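Side-chain contacts in flap endonuclease 1 (Desulfurococcus amylolyticus, PDB 3ORY), which probably cleaves branched DNA at 5' flaps in replication and repair, as flap endonucleases of the XPG family do: residues K319-V323 / D324-F328; G74-Y77 / R78-I82. One frame throughout, in Å; residues are numbered along the deposited sequence.

Interaction 1 (K319-V323 / D324-F328)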
loop_
_atom_site.group_PDB
_atom_site.type_symbol
_atom_site.label_atom_id
_atom_site.label_comp_id
_atom_site.label_asym_id
_atom_site.label_seq_id
_atom_site.Cartn_x
_atom_site.Cartn_y
_atom_site.Cartn_z
ATOM N N LYS A 319 2.527 -18.649 -16.897
ATOM C CA LYS A 319 3.846 -18.936 -17.469
ATOM C C LYS A 319 4.191 -17.992 -18.622
ATOM O O LYS A 319 5.302 -17.462 -18.680
ATOM C CB LYS A 319 3.961 -20.380 -17.955
ATOM C CG LYS A 319 5.343 -20.660 -18.555
ATOM C CD LYS A 319 5.304 -21.408 -19.882
ATOM C CE LYS A 319 4.375 -20.797 -20.890
ATOM N NZ LYS A 319 4.833 -21.114 -22.267
ATOM N N ARG A 320 3.239 -17.790 -19.536
ATOM C CA ARG A 320 3.456 -16.888 -20.674
ATOM C C ARG A 320 3.858 -15.484 -20.207
ATOM O O ARG A 320 4.865 -14.935 -20.665
ATOM C CB ARG A 320 2.236 -16.857 -21.608
ATOM C CG ARG A 320 2.030 -18.174 -22.410
ATOM C CD ARG A 320 1.074 -18.014 -23.615
ATOM N NE ARG A 320 -0.105 -17.200 -23.289
ATOM C CZ ARG A 320 -1.268 -17.680 -22.845
ATOM N NH1 ARG A 320 -1.442 -18.991 -22.671
ATOM N NH2 ARG A 320 -2.268 -16.841 -22.574
ATOM N N ILE A 321 3.097 -14.920 -19.277
ATOM C CA ILE A 321 3.414 -13.598 -18.721
ATOM C C ILE A 321 4.789 -13.564 -18.024
ATOM O O ILE A 321 5.667 -12.775 -18.403
ATOM C CB ILE A 321 2.298 -13.100 -17.769
ATOM C CG1 ILE A 321 0.999 -12.878 -18.555
ATOM C CG2 ILE A 321 2.717 -11.795 -17.094
ATOM C CD1 ILE A 321 -0.252 -12.820 -17.710
ATOM N N LEU A 322 4.987 -14.422 -17.025
ATOM C CA LEU A 322 6.199 -14.367 -16.206
ATOM C C LEU A 322 7.443 -14.920 -16.896
ATOM O O LEU A 322 8.466 -14.235 -16.987
ATOM C CB LEU A 322 5.988 -15.076 -14.859
ATOM C CG LEU A 322 4.868 -14.521 -13.973
ATOM C CD1 LEU A 322 4.853 -15.280 -12.660
ATOM C CD2 LEU A 322 5.036 -13.023 -13.726
ATOM N N VAL A 323 7.359 -16.156 -17.376
ATOM C CA VAL A 323 8.522 -16.803 -17.981
ATOM C C VAL A 323 8.816 -16.256 -19.381
ATOM O O VAL A 323 9.903 -15.739 -19.615
ATOM C CB VAL A 323 8.393 -18.354 -17.992
ATOM C CG1 VAL A 323 9.650 -19.019 -18.594
ATOM C CG2 VAL A 323 8.130 -18.877 -16.580
ATOM N N ASP A 324 7.860 -16.356 -20.299
ATOM C CA ASP A 324 8.124 -16.012 -21.705
ATOM C C ASP A 324 8.328 -14.515 -21.927
ATOM O O ASP A 324 9.291 -14.105 -22.568
ATOM C CB ASP A 324 7.017 -16.542 -22.619
ATOM C CG ASP A 324 6.821 -18.042 -22.485
ATOM O OD1 ASP A 324 7.765 -18.739 -22.054
ATOM O OD2 ASP A 324 5.726 -18.528 -22.802
ATOM N N GLU A 325 7.437 -13.707 -21.374
ATOM C CA GLU A 325 7.480 -12.264 -21.588
ATOM C C GLU A 325 8.436 -11.533 -20.646
ATOM O O GLU A 325 8.937 -10.455 -20.994
ATOM C CB GLU A 325 6.078 -11.675 -21.466
ATOM C CG GLU A 325 5.167 -12.013 -22.649
ATOM C CD GLU A 325 3.698 -11.651 -22.416
ATOM O OE1 GLU A 325 3.401 -10.708 -21.646
ATOM O OE2 GLU A 325 2.834 -12.331 -23.011
ATOM N N HIS A 326 8.684 -12.098 -19.463
ATOM C CA HIS A 326 9.466 -11.389 -18.445
ATOM C C HIS A 326 10.642 -12.169 -17.844
ATOM O O HIS A 326 11.249 -11.748 -16.846
ATOM C CB HIS A 326 8.541 -10.811 -17.364
ATOM C CG HIS A 326 7.620 -9.746 -17.880
ATOM N ND1 HIS A 326 8.065 -8.495 -18.245
ATOM C CD2 HIS A 326 6.285 -9.753 -18.111
ATOM C CE1 HIS A 326 7.043 -7.772 -18.671
ATOM N NE2 HIS A 326 5.952 -8.511 -18.601
ATOM N N ASP A 327 10.950 -13.309 -18.459
ATOM C CA ASP A 327 12.183 -14.062 -18.195
ATOM C C ASP A 327 12.350 -14.578 -16.764
ATOM O O ASP A 327 13.477 -14.778 -16.306
ATOM C CB ASP A 327 13.409 -13.247 -18.641
ATOM C CG ASP A 327 13.314 -12.821 -20.088
ATOM O OD1 ASP A 327 13.364 -13.710 -20.961
ATOM O OD2 ASP A 327 13.168 -11.604 -20.361
ATOM N N PHE A 328 11.231 -14.802 -16.069
ATOM C CA PHE A 328 11.247 -15.457 -14.756
ATOM C C PHE A 328 11.699 -16.900 -14.942
ATOM O O PHE A 328 11.538 -17.474 -16.023
ATOM C CB PHE A 328 9.850 -15.473 -14.141
ATOM C CG PHE A 328 9.448 -14.194 -13.463
ATOM C CD1 PHE A 328 9.106 -14.199 -12.116
ATOM C CD2 PHE A 328 9.376 -12.990 -14.171
ATOM C CE1 PHE A 328 8.713 -13.024 -11.472
ATOM C CE2 PHE A 328 8.985 -11.803 -13.537
ATOM C CZ PHE A 328 8.653 -11.823 -12.182
#
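Asp324 N bonds to Lys319 O and Glu325 N to Arg320 O, both five residues back, so helix 315-325 widens into a pi-type turn at its C-terminal end. Asp327 then takes a left-handed backbone (phi 62°), the chain breaks out of the helix, and Phe328 N reaches back to Leu322 O at 3.0 Å.

The wide turn brings Lys319 and Asp324 together. Lys319 NZ meets Asp324 OD2 at 2.8 Å in a salt bridge, on the syn lone pair of that oxygen. The lysine leaves the main chain with CG anti to its N (chi1 180°) and bends at chi2 and chi3, which carries the ammonium back to the carboxylate. With Lys319 replaced by an alanine the ammonium is gone, and the Asp324 carboxylate would probably be left without its mate across the turn. Arg320 takes another direction and pairs with Asp316.

His326 turns its edge to the helix, with CD2 3.1 Å from Ile321 O and near the ring plane. Its ND1 is hydrogen-bonded to Asp63, and Asp327 OD2 accepts from Asn64 N. The helix end is thereby tied to the loop before helix 70-84.

Phe328 folds back so that one face of its ring lies against Leu322, and it also touches Val333 of helix 330-347. The return bond from Phe328 N is nearly straight, though the donor lies well above the carbonyl plane of Leu322. Phe328 CG is 3.8 Å from Leu322 CB. Over the middle of the ring stands Leu322 CD2, a CH-pi contact 4.1 Å from the Phe328 centroid and 11° off the normal.

Interaction 2 (G74-Y77 / R78-I82)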
loop_
_atom_site.group_PDB
_atom_site.type_symbol
_atom_site.label_atom_id
_atom_site.label_comp_id
_atom_site.label_asym_id
_atom_site.label_seq_id
_atom_site.Cartn_x
_atom_site.Cartn_y
_atom_site.Cartn_z
ATOM N N GLY A 74 6.624 -9.684 -6.852
ATOM C CA GLY A 74 5.858 -9.477 -5.625
ATOM C C GLY A 74 4.407 -9.882 -5.749
ATOM O O GLY A 74 3.889 -10.637 -4.913
ATOM N N LEU A 75 3.742 -9.403 -6.797
ATOM C CA LEU A 75 2.339 -9.699 -6.963
ATOM C C LEU A 75 2.091 -11.213 -7.072
ATOM O O LEU A 75 1.150 -11.733 -6.485
ATOM C CB LEU A 75 1.770 -8.971 -8.176
ATOM C CG LEU A 75 0.248 -8.926 -8.328
ATOM C CD1 LEU A 75 -0.411 -8.186 -7.177
ATOM C CD2 LEU A 75 -0.103 -8.241 -9.635
ATOM N N PHE A 76 2.935 -11.899 -7.829
ATOM C CA PHE A 76 2.825 -13.344 -7.976
ATOM C C PHE A 76 3.046 -14.080 -6.652
ATOM O O PHE A 76 2.140 -14.740 -6.140
ATOM C CB PHE A 76 3.806 -13.830 -9.048
ATOM C CG PHE A 76 3.760 -15.318 -9.306
ATOM C CD1 PHE A 76 2.603 -15.926 -9.803
ATOM C CD2 PHE A 76 4.890 -16.107 -9.085
ATOM C CE1 PHE A 76 2.578 -17.312 -10.056
ATOM C CE2 PHE A 76 4.872 -17.487 -9.338
ATOM C CZ PHE A 76 3.717 -18.084 -9.827
ATOM N N TYR A 77 4.238 -13.941 -6.093
ATOM C CA TYR A 77 4.625 -14.732 -4.927
ATOM C C TYR A 77 3.867 -14.368 -3.654
ATOM O O TYR A 77 3.510 -15.253 -2.881
ATOM C CB TYR A 77 6.144 -14.692 -4.711
ATOM C CG TYR A 77 6.897 -15.442 -5.793
ATOM C CD1 TYR A 77 6.804 -16.839 -5.896
ATOM C CD2 TYR A 77 7.704 -14.767 -6.711
ATOM C CE1 TYR A 77 7.493 -17.540 -6.893
ATOM C CE2 TYR A 77 8.404 -15.465 -7.711
ATOM C CZ TYR A 77 8.285 -16.845 -7.794
ATOM O OH TYR A 77 8.962 -17.532 -8.777
ATOM N N ARG A 78 3.614 -13.075 -3.445
ATOM C CA ARG A 78 2.881 -12.636 -2.260
ATOM C C ARG A 78 1.417 -13.060 -2.318
ATOM O O ARG A 78 0.856 -13.479 -1.303
ATOM C CB ARG A 78 2.994 -11.121 -2.068
ATOM C CG ARG A 78 2.159 -10.546 -0.918
ATOM C CD ARG A 78 2.592 -11.109 0.442
ATOM N NE ARG A 78 4.026 -10.937 0.687
ATOM C CZ ARG A 78 4.585 -10.949 1.896
ATOM N NH1 ARG A 78 3.833 -11.106 2.976
ATOM N NH2 ARG A 78 5.893 -10.787 2.026
ATOM N N THR A 79 0.804 -12.963 -3.500
ATOM C CA THR A 79 -0.596 -13.374 -3.653
ATOM C C THR A 79 -0.756 -14.871 -3.396
ATOM O O THR A 79 -1.723 -15.289 -2.758
ATOM C CB THR A 79 -1.185 -12.992 -5.022
ATOM O OG1 THR A 79 -1.086 -11.570 -5.198
ATOM C CG2 THR A 79 -2.659 -13.397 -5.117
ATOM N N ILE A 80 0.193 -15.658 -3.901
ATOM C CA ILE A 80 0.244 -17.100 -3.626
ATOM C C ILE A 80 0.282 -17.357 -2.123
ATOM O O ILE A 80 -0.505 -18.153 -1.614
ATOM C CB ILE A 80 1.440 -17.793 -4.322
ATOM C CG1 ILE A 80 1.221 -17.802 -5.832
ATOM C CG2 ILE A 80 1.609 -19.255 -3.826
ATOM C CD1 ILE A 80 2.380 -18.395 -6.611
ATOM N N ASN A 81 1.178 -16.662 -1.417
ATOM C CA ASN A 81 1.310 -16.812 0.045
ATOM C C ASN A 81 0.032 -16.485 0.788
ATOM O O ASN A 81 -0.334 -17.169 1.744
ATOM C CB ASN A 81 2.402 -15.909 0.591
ATOM C CG ASN A 81 3.780 -16.392 0.258
ATOM O OD1 ASN A 81 4.090 -17.602 0.330
ATOM N ND2 ASN A 81 4.648 -15.443 -0.088
ATOM N N ILE A 82 -0.629 -15.423 0.339
ATOM C CA ILE A 82 -1.872 -14.949 0.940
ATOM C C ILE A 82 -2.959 -16.017 0.787
ATOM O O ILE A 82 -3.628 -16.376 1.752
ATOM C CB ILE A 82 -2.277 -13.585 0.315
ATOM C CG1 ILE A 82 -1.363 -12.483 0.853
ATOM C CG2 ILE A 82 -3.717 -13.242 0.598
ATOM C CD1 ILE A 82 -1.554 -11.137 0.156
HETATM O O HOH W 1 4.860 -17.597 -2.748
#
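Phe76 and Ile80 meet one turn apart on helix 70-84, within the XPG N-terminal domain. The apolar contact is a CH-pi one. Ile80 CD1 sits over one face of the Phe76 ring, 3.7 Å from its centroid and displaced toward the rim. The closest ring atom is Phe76 CZ, 3.5 Å from Ile80 CD1. CD1 stands anti to CA of Ile80 (chi2 177°), which carries the methyl out over the ring. Phe76 in turn aims CD2 at the centre of the neighbouring Tyr77 ring, 3.5 Å above that ring's plane. Helix 330-347 packs here, with Ala336 against both aromatic side chains and Tyr340 against Ile80.

The backbone bonds are those of a regular alpha-helix. Arg78 N, Thr79 N, Ile80 N and Asn81 N donate to Gly74 O, Leu75 O, Phe76 O and Tyr77 O respectively.

The side-chain hydrogen bond is that of Thr79. With OG1 beside its own backbone N (chi1 -58°), Thr79 OG1 turns back toward the preceding turn and donates to Leu75 O at 2.6 Å. OG1 lies in the carbonyl plane, whereas Thr79 N approaches the same oxygen from well above that plane. Two donors thus grip Leu75 O. OG1 is also hydrogen-bonded with Tyr91 OH on strand 88-93. Arg78 sends its guanidinium away from the turn, where NH2 donates to Ser205 O.

One water donates to Tyr77 O at 2.7 Å and, weakly, to Asn81 OD1 at 3.2 Å. It lies at the edge of the Tyr77 ring, near its plane.

The buried Thr79 hydroxyl has its polar needs met by Leu75 O and by Tyr91 OH, so it sits among apolar neighbours without being left unpaired.

In the fold
Interaction 1 is a surface contact and interaction 2 a buried one, their centres about 16 Å apart. They touch directly: Leu322 CD1 lies 3.5 Å from Phe76 CG. The end of helix 315-325 thus rests on helix 70-84, and both contacts pack against helices 143-156 and 330-347. The chemistry follows the place. At 319-328 the helix is ending, with a widened turn, an ion pair at the outer side and polar ties to a loop. At 74-82 the helix runs on regularly, and aromatic and aliphatic packing is joined by a hydroxyl hydrogen-bonded to a main-chain oxygen. Each contact has a methyl over a phenylalanine face.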